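Local coordinates for putative p22 protein (Leishmania major, PDB 1YQF) that is of unknown function but belongs to the MAM33 (mitochondrial glycoprotein) family and, as a sequence homologue of human p32, probably shares its trimeric fold, at residues 173-176 with 177-181; 110-114 with 115-119; 68-72 with 73-77; 156-159 with 160-164. All blocks are in the same frame, centred on the assembly; numbering follows the deposited sequence.

Interaction 1 (173-176 with 177-181); sequences EKLG and EFVVL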
# COMPACT_ATOMS: atom_id res chain seq x y z
N GLU A 173 -16.33 -15.37 18.90
CA GLU A 173 -15.31 -14.92 19.84
C GLU A 173 -14.32 -16.02 20.22
O GLU A 173 -13.18 -15.73 20.59
CB GLU A 173 -15.96 -14.36 21.10
CG GLU A 173 -16.78 -13.10 20.85
CD GLU A 173 -17.19 -12.39 22.12
OE1 GLU A 173 -16.82 -12.84 23.23
OE2 GLU A 173 -17.89 -11.35 22.02
N LYS A 174 -14.76 -17.28 20.16
CA LYS A 174 -13.87 -18.42 20.42
C LYS A 174 -12.81 -18.58 19.34
O LYS A 174 -11.69 -19.01 19.63
CB LYS A 174 -14.67 -19.72 20.55
CG LYS A 174 -15.73 -19.70 21.66
CD LYS A 174 -15.12 -19.43 23.03
CE LYS A 174 -16.19 -19.26 24.10
NZ LYS A 174 -17.17 -18.18 23.75
N LEU A 175 -13.16 -18.25 18.10
CA LEU A 175 -12.22 -18.33 16.99
C LEU A 175 -11.21 -17.20 17.10
O LEU A 175 -10.02 -17.39 16.88
CB LEU A 175 -12.96 -18.26 15.64
CG LEU A 175 -12.28 -18.93 14.44
CD1 LEU A 175 -13.14 -18.78 13.20
CD2 LEU A 175 -10.90 -18.36 14.17
N GLY A 176 -11.70 -16.02 17.47
CA GLY A 176 -10.85 -14.85 17.63
C GLY A 176 -9.77 -15.07 18.67
O GLY A 176 -8.61 -14.77 18.43
N GLU A 177 -10.17 -15.60 19.83
CA GLU A 177 -9.25 -15.89 20.92
C GLU A 177 -8.19 -16.89 20.47
O GLU A 177 -7.04 -16.79 20.89
CB GLU A 177 -10.02 -16.45 22.13
CG GLU A 177 -9.15 -16.81 23.33
CD GLU A 177 -9.97 -17.29 24.52
OE1 GLU A 177 -10.52 -16.44 25.25
OE2 GLU A 177 -10.06 -18.52 24.72
N PHE A 178 -8.58 -17.84 19.63
CA PHE A 178 -7.61 -18.77 19.05
C PHE A 178 -6.56 -18.02 18.26
O PHE A 178 -5.37 -18.18 18.50
CB PHE A 178 -8.29 -19.79 18.13
CG PHE A 178 -7.33 -20.59 17.31
CD1 PHE A 178 -6.62 -21.64 17.88
CD2 PHE A 178 -7.10 -20.28 15.98
CE1 PHE A 178 -5.72 -22.38 17.13
CE2 PHE A 178 -6.19 -21.01 15.22
CZ PHE A 178 -5.50 -22.06 15.80
N VAL A 179 -7.00 -17.19 17.31
CA VAL A 179 -6.10 -16.43 16.45
C VAL A 179 -5.12 -15.60 17.28
O VAL A 179 -3.92 -15.60 17.01
CB VAL A 179 -6.87 -15.49 15.49
CG1 VAL A 179 -5.91 -14.57 14.72
CG2 VAL A 179 -7.70 -16.31 14.51
N VAL A 180 -5.64 -14.89 18.28
CA VAL A 180 -4.81 -14.07 19.16
C VAL A 180 -3.77 -14.93 19.87
O VAL A 180 -2.59 -14.58 19.90
CB VAL A 180 -5.66 -13.33 20.23
CG1 VAL A 180 -4.78 -12.55 21.21
CG2 VAL A 180 -6.64 -12.37 19.58
N LEU A 181 -4.21 -16.05 20.43
CA LEU A 181 -3.35 -16.97 21.16
C LEU A 181 -2.33 -17.65 20.26
O LEU A 181 -1.19 -17.88 20.66
CB LEU A 181 -4.18 -18.04 21.88
CG LEU A 181 -4.93 -17.63 23.15
CD1 LEU A 181 -5.73 -18.82 23.67
CD2 LEU A 181 -3.98 -17.12 24.23

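Interaction 2 (110-114 with 115-119); sequences LSIEE and GELVL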
# COMPACT_ATOMS: atom_id res chain seq x y z
N LEU A 110 -12.75 -8.67 9.42
CA LEU A 110 -13.03 -8.35 10.81
C LEU A 110 -11.75 -8.12 11.58
O LEU A 110 -10.69 -8.60 11.21
CB LEU A 110 -13.84 -9.47 11.48
CG LEU A 110 -15.08 -9.96 10.74
CD1 LEU A 110 -14.72 -11.09 9.80
CD2 LEU A 110 -16.16 -10.41 11.71
N SER A 111 -11.87 -7.35 12.66
CA SER A 111 -10.76 -7.15 13.58
C SER A 111 -11.15 -7.70 14.94
O SER A 111 -12.33 -7.71 15.31
CB SER A 111 -10.40 -5.66 13.67
OG SER A 111 -11.55 -4.87 13.86
N ILE A 112 -10.16 -8.18 15.68
CA ILE A 112 -10.37 -8.74 17.01
C ILE A 112 -9.83 -7.73 18.01
O ILE A 112 -8.64 -7.44 18.05
CB ILE A 112 -9.64 -10.09 17.16
CG1 ILE A 112 -10.06 -11.05 16.05
CG2 ILE A 112 -9.94 -10.71 18.53
CD1 ILE A 112 -9.19 -12.29 15.95
N GLU A 113 -10.74 -7.18 18.81
CA GLU A 113 -10.40 -6.16 19.80
C GLU A 113 -11.18 -6.40 21.09
O GLU A 113 -12.41 -6.39 21.07
CB GLU A 113 -10.66 -4.75 19.25
CG GLU A 113 -11.86 -4.60 18.33
CD GLU A 113 -11.75 -3.40 17.41
OE1 GLU A 113 -10.91 -3.43 16.48
OE2 GLU A 113 -12.50 -2.42 17.62
N GLU A 114 -10.46 -6.62 22.18
CA GLU A 114 -11.04 -6.90 23.50
C GLU A 114 -11.85 -8.19 23.50
O GLU A 114 -12.90 -8.29 24.14
CB GLU A 114 -11.89 -5.71 23.98
CG GLU A 114 -11.22 -4.35 23.87
CD GLU A 114 -9.99 -4.21 24.76
OE1 GLU A 114 -8.98 -4.89 24.49
OE2 GLU A 114 -10.04 -3.41 25.72
N GLY A 115 -11.35 -9.19 22.76
CA GLY A 115 -12.03 -10.47 22.62
C GLY A 115 -13.37 -10.37 21.91
O GLY A 115 -14.20 -11.27 22.02
N GLU A 116 -13.56 -9.28 21.17
CA GLU A 116 -14.82 -9.00 20.48
C GLU A 116 -14.56 -8.92 18.98
O GLU A 116 -13.57 -8.33 18.54
CB GLU A 116 -15.41 -7.68 20.98
CG GLU A 116 -16.86 -7.43 20.57
CD GLU A 116 -17.37 -6.07 21.01
OE1 GLU A 116 -16.96 -5.05 20.40
OE2 GLU A 116 -18.18 -6.00 21.96
N LEU A 117 -15.45 -9.51 18.20
CA LEU A 117 -15.34 -9.47 16.74
C LEU A 117 -16.03 -8.21 16.22
O LEU A 117 -17.18 -7.96 16.55
CB LEU A 117 -15.97 -10.72 16.12
CG LEU A 117 -15.01 -11.73 15.50
CD1 LEU A 117 -13.90 -12.15 16.47
CD2 LEU A 117 -15.79 -12.94 15.03
N VAL A 118 -15.30 -7.44 15.42
CA VAL A 118 -15.84 -6.24 14.79
C VAL A 118 -15.76 -6.39 13.28
O VAL A 118 -14.71 -6.71 12.73
CB VAL A 118 -15.11 -4.97 15.24
CG1 VAL A 118 -15.72 -3.73 14.58
CG2 VAL A 118 -15.16 -4.82 16.76
N LEU A 119 -16.89 -6.15 12.62
CA LEU A 119 -17.02 -6.29 11.18
C LEU A 119 -16.68 -4.99 10.49
O LEU A 119 -17.26 -3.95 10.80
CB LEU A 119 -18.46 -6.69 10.87
CG LEU A 119 -18.85 -7.08 9.46
CD1 LEU A 119 -18.00 -8.22 8.91
CD2 LEU A 119 -20.32 -7.45 9.50

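Interaction 3 (68-72 with 73-77); sequences TKSFE and GEDLV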
# COMPACT_ATOMS: atom_id res chain seq x y z
N THR A 68 -9.43 -23.82 7.78
CA THR A 68 -10.39 -24.34 6.80
C THR A 68 -11.39 -25.29 7.44
O THR A 68 -11.06 -26.03 8.36
CB THR A 68 -9.67 -25.06 5.66
OG1 THR A 68 -8.92 -26.17 6.17
CG2 THR A 68 -8.62 -24.16 5.01
N LYS A 69 -12.62 -25.28 6.92
CA LYS A 69 -13.69 -26.15 7.40
C LYS A 69 -14.89 -26.07 6.45
O LYS A 69 -15.14 -25.03 5.86
CB LYS A 69 -14.10 -25.77 8.82
CG LYS A 69 -15.61 -25.72 9.10
CD LYS A 69 -15.91 -25.11 10.45
CE LYS A 69 -17.39 -24.82 10.63
NZ LYS A 69 -17.68 -24.06 11.88
N SER A 70 -15.64 -27.17 6.34
CA SER A 70 -16.86 -27.18 5.54
C SER A 70 -18.08 -27.00 6.44
O SER A 70 -18.08 -27.40 7.60
CB SER A 70 -16.98 -28.49 4.76
OG SER A 70 -16.03 -28.53 3.71
N PHE A 71 -19.12 -26.38 5.88
CA PHE A 71 -20.36 -26.11 6.60
C PHE A 71 -21.53 -25.99 5.62
O PHE A 71 -21.66 -24.97 4.94
CB PHE A 71 -20.22 -24.81 7.41
CG PHE A 71 -21.48 -24.42 8.14
CD1 PHE A 71 -21.75 -24.93 9.41
CD2 PHE A 71 -22.39 -23.54 7.57
CE1 PHE A 71 -22.91 -24.57 10.09
CE2 PHE A 71 -23.55 -23.18 8.25
CZ PHE A 71 -23.81 -23.69 9.50
N GLU A 72 -22.36 -27.03 5.55
CA GLU A 72 -23.54 -27.05 4.67
C GLU A 72 -23.17 -26.86 3.20
O GLU A 72 -23.82 -26.10 2.48
CB GLU A 72 -24.56 -25.97 5.10
CG GLU A 72 -24.77 -25.82 6.60
CD GLU A 72 -25.37 -27.05 7.28
OE1 GLU A 72 -25.80 -27.99 6.58
OE2 GLU A 72 -25.41 -27.06 8.52
N GLY A 73 -22.11 -27.54 2.75
CA GLY A 73 -21.65 -27.45 1.37
C GLY A 73 -20.76 -26.26 1.06
O GLY A 73 -20.15 -26.21 -0.01
N GLU A 74 -20.68 -25.30 1.98
CA GLU A 74 -19.85 -24.11 1.81
C GLU A 74 -18.41 -24.40 2.23
O GLU A 74 -18.17 -25.11 3.20
CB GLU A 74 -20.39 -22.96 2.67
CG GLU A 74 -21.81 -22.54 2.36
CD GLU A 74 -22.40 -21.63 3.42
OE1 GLU A 74 -21.70 -21.32 4.41
OE2 GLU A 74 -23.57 -21.22 3.27
N ASP A 75 -17.45 -23.85 1.49
CA ASP A 75 -16.04 -23.92 1.87
C ASP A 75 -15.65 -22.65 2.62
O ASP A 75 -15.60 -21.58 2.04
CB ASP A 75 -15.16 -24.08 0.62
CG ASP A 75 -15.40 -25.39 -0.09
OD1 ASP A 75 -15.94 -26.38 0.46
OD2 ASP A 75 -15.03 -25.50 -1.28
N LEU A 76 -15.39 -22.79 3.92
CA LEU A 76 -15.02 -21.66 4.76
C LEU A 76 -13.50 -21.57 4.92
O LEU A 76 -12.82 -22.58 5.06
CB LEU A 76 -15.67 -21.75 6.14
CG LEU A 76 -17.19 -21.98 6.17
CD1 LEU A 76 -17.65 -22.15 7.61
CD2 LEU A 76 -17.94 -20.84 5.51
N VAL A 77 -12.98 -20.34 4.88
CA VAL A 77 -11.57 -20.09 5.14
C VAL A 77 -11.43 -18.83 5.99
O VAL A 77 -11.95 -17.79 5.63
CB VAL A 77 -10.77 -19.91 3.83
CG1 VAL A 77 -9.31 -19.59 4.12
CG2 VAL A 77 -10.87 -21.16 2.95

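Interaction 4 (156-159 with 160-164); sequences YDLL and NCVMT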
# COMPACT_ATOMS: atom_id res chain seq x y z
N TYR A 156 -28.69 -1.34 11.49
CA TYR A 156 -28.42 -2.27 12.59
C TYR A 156 -28.95 -3.67 12.32
O TYR A 156 -28.31 -4.65 12.67
CB TYR A 156 -29.03 -1.75 13.89
CG TYR A 156 -28.86 -2.70 15.06
CD1 TYR A 156 -27.69 -2.71 15.81
CD2 TYR A 156 -29.89 -3.57 15.44
CE1 TYR A 156 -27.53 -3.57 16.89
CE2 TYR A 156 -29.74 -4.43 16.52
CZ TYR A 156 -28.56 -4.43 17.24
OH TYR A 156 -28.40 -5.28 18.31
N ASP A 157 -30.13 -3.75 11.71
CA ASP A 157 -30.80 -5.03 11.48
C ASP A 157 -29.98 -5.94 10.58
O ASP A 157 -29.71 -7.09 10.92
CB ASP A 157 -32.18 -4.81 10.84
CG ASP A 157 -33.05 -3.82 11.61
OD1 ASP A 157 -33.03 -3.85 12.86
OD2 ASP A 157 -33.79 -2.98 11.04
N LEU A 158 -29.58 -5.40 9.43
CA LEU A 158 -28.81 -6.15 8.44
C LEU A 158 -27.46 -6.59 8.99
O LEU A 158 -27.07 -7.75 8.86
CB LEU A 158 -28.61 -5.31 7.18
CG LEU A 158 -28.37 -6.03 5.85
CD1 LEU A 158 -28.12 -5.00 4.77
CD2 LEU A 158 -27.20 -7.00 5.92
N LEU A 159 -26.74 -5.65 9.60
CA LEU A 159 -25.38 -5.91 10.06
C LEU A 159 -25.36 -6.89 11.22
O LEU A 159 -24.46 -7.72 11.33
CB LEU A 159 -24.67 -4.61 10.45
CG LEU A 159 -23.15 -4.62 10.29
CD1 LEU A 159 -22.73 -4.90 8.85
CD2 LEU A 159 -22.57 -3.30 10.74
N ASN A 160 -26.37 -6.80 12.08
CA ASN A 160 -26.51 -7.73 13.19
C ASN A 160 -26.83 -9.15 12.70
O ASN A 160 -26.38 -10.12 13.28
CB ASN A 160 -27.59 -7.25 14.15
CG ASN A 160 -27.58 -7.98 15.47
OD1 ASN A 160 -26.52 -8.16 16.08
ND2 ASN A 160 -28.75 -8.41 15.92
N CYS A 161 -27.60 -9.24 11.61
CA CYS A 161 -27.92 -10.53 11.01
C CYS A 161 -26.71 -11.15 10.30
O CYS A 161 -26.60 -12.38 10.22
CB CYS A 161 -29.09 -10.39 10.03
SG CYS A 161 -30.72 -10.25 10.82
N VAL A 162 -25.79 -10.32 9.81
CA VAL A 162 -24.56 -10.82 9.20
C VAL A 162 -23.65 -11.41 10.27
O VAL A 162 -23.04 -12.45 10.07
CB VAL A 162 -23.78 -9.71 8.46
CG1 VAL A 162 -22.44 -10.25 7.96
CG2 VAL A 162 -24.58 -9.15 7.31
N MET A 163 -23.55 -10.72 11.40
CA MET A 163 -22.76 -11.18 12.54
C MET A 163 -23.25 -12.52 13.05
O MET A 163 -22.44 -13.37 13.43
CB MET A 163 -22.83 -10.15 13.68
CG MET A 163 -22.04 -8.89 13.42
SD MET A 163 -20.37 -9.24 12.88
CE MET A 163 -19.68 -10.07 14.34
N THR A 164 -24.57 -12.70 13.08
CA THR A 164 -25.19 -13.94 13.51
C THR A 164 -24.90 -15.03 12.49
O THR A 164 -24.55 -16.15 12.84
CB THR A 164 -26.71 -13.76 13.65
OG1 THR A 164 -26.99 -12.86 14.73
CG2 THR A 164 -27.39 -15.07 14.04

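Interaction 1 (173-176 with 177-181)
Leu175 swings its CG opposite the backbone nitrogen (chi1 -154°), and Val179 keeps CG2 beside its own nitrogen (chi1 173°); these torsions aim Leu175 CD2 and Val179 CG2 at each other across one helical turn. Leu175 CD2 rests 3.8 Å from Val179 CG2, the chains slanting across one another. Val179 CG2 also lies 3.5 Å from Leu175 O, the same carbonyl that accepts Val179 N at 3.1 Å with a nearly straight bond (166° at the hydrogen). One residue on, Gly176 O is gripped by Val180 N at 3.0 Å, while Val180 CG2 leans against that oxygen at 3.3 Å. Glu177 N reaches Glu173 O at 3.1 Å; the bond from Phe178 N to Lys174 O is weak. This is the start of the long C-terminal helix 173-202. Leu175 and Phe178 lie on Leu67 of strand 64-71, Phe178 and Val179 on Tyr80 of strand 74-81. Four backbone bonds, one weak, thus run along this turn, and Asp172 OD1 takes Leu175 N; the apolar stripe settles on the sheet largely through apolar contact, while the carboxylates of Glu173 and Glu177 and the amine of Lys174 stay on the exposed sides.

Interaction 2 (110-114 with 115-119)
Leu110 and Leu119 make the dense end of this contact: Leu110 CG sits 3.9 Å from Leu119 CD1, the two side chains slanting past each other. On the same face Ile112 and Leu117 run alongside one another and point the same way, with Ile112 CG1 4.0 Å from Leu117 CD1. Leu110, Ile112 and Leu119 meet the helices: Leu110 touches Leu166 and Leu119 touches Leu159, Val162 and Met163 of helix 156-168, while Ile112 meets Val179 and Val180 of helix 173-202. Leu117 touches Val171 of a loop. The framework is a beta hairpin of strands 105-113 and 116-125, the latter the outermost strand of the sheet within this chain, joined by a type I' turn from Glu113 to Glu116. Ser111 and Val118 form a hydrogen-bonded pair, Ser111 N to Val118 O at 2.9 Å and Val118 N to Ser111 O at 3.0 Å. The other face is mixed, Val118 lying among polar side chains. Glu113 crosses Val118 at about a right angle, its CG 3.7 Å from Val118 CG2. Ser111 OG, held between its backbone nitrogen and carbonyl carbon (chi1 48°), gives a hydrogen bond to Glu113 OE1 at 3.1 Å from above the carboxylate plane; Asn120 ND2 bonds to the same hydroxyl. The loose, solvent side is the turn, with Glu113, Glu114, Gly115 and Glu116 exposed and Glu113 OE2 5.9 Å from Glu116 OE1.

Interaction 3 (68-72 with 73-77)
Phe71 and Leu76 touch diagonally across the hairpin, Phe71 CB 3.7 Å from Leu76 CD1. The same methyl also meets Lys69, the cross-strand partner of Leu76, with Lys69 CE 4.0 Å from Leu76 CD1; the lysine lies alongside the leucine and points the same way. Glu74 runs beside Phe71 and brings OE1 to the ring edge, 3.9 Å from Phe71 CD2, the carboxylate plane turned 55° from the ring. Over one ring face lies Glu72 CG, bent back from the turn.

Behind these groups stands the backbone: Leu76 N bonds to Lys69 O at 3.0 Å and Phe71 N to Glu74 O at 3.1 Å, and a type I' turn from Phe71 to Glu74 closes the hairpin of strands 64-71 and 74-81. Gly73 has backbone angles (phi 83°) that suit glycine. Further out, Arg169 ties the face together: its NE makes a salt bridge with Glu74 OE1, its carbonyl oxygen accepts Lys69 NZ, and Phe71 and Leu76 touch it. The buried carboxylate of Glu74 therefore has its charge met by a guanidinium, and the slightly positive ring edge of Phe71 probably adds a little, which should help Glu74 stay ionised.

Interaction 4 (156-159 with 160-164)
Tyr156 and Asn160 lie side by side, pointing the same way from successive turns of the helix. The amide lies over one face of the Tyr156 ring, offset toward its hydroxyl end and nearly parallel to it (18°): Asn160 ND2 is 4.1 Å from Tyr156 CE2, and Asn160 CG is 4.0 Å from Tyr156 OH. Asn160 CB comes over the same ring face, displaced toward the rim. Both residues carry CG opposite the backbone nitrogen (Tyr156 chi1 176°, Asn160 chi1 -167°), which sends the two chains out in step.

Another flank of the helix is apolar. Leu158 and Val162 slant past each other, Leu158 CD2 3.7 Å from Val162 CG2, and this flank meets a second subunit: Leu158 packs on Leu195 of that chain, Cys161 and Val162 on its Leu27. Val162 also reaches the sheet of its own chain, joining Leu159 and Met163 on Leu119 of strand 116-125. Helix 156-168 is thus placed between the sheet and the neighbouring chain.

Val162 N bonds to Leu158 O at 3.0 Å, with a weak second branch to Leu159 O, while Asn160 N reaches Tyr156 O at 3.0 Å. Asn160 O takes two donors, Thr164 N and Thr164 OG1, each at 3.2 Å and from opposite faces of its plane. These backbone bonds and the threonine hydroxyl's bond are made within the helix; the amide, laid nearly parallel over the outer part of the phenol ring, adds van der Waals stacking, and the interface side of Leu158 and Val162 is left to apolar contact.

Interactions 1 and 4 are helical turns, interactions 2 and 3 hairpin ends with type I' turns in the same antiparallel sheet. Interaction 1 is the most central, about 10 Å from the chain centre, with half its touching residues buried; interactions 2 and 3 run from buried strand residues to exposed turns; interaction 4, about 23 Å out, is the most peripheral and alone of the four meets another subunit. Interaction 2 links the helical contacts: its Ile112 packs against Gly176, Val179 and Val180 of interaction 1, its Leu119 against Leu159, Val162 and Met163 of interaction 4. Interaction 3 touches none of them, its nearest atoms about 7 to 8 Å away, and relies more on charge, through Arg169.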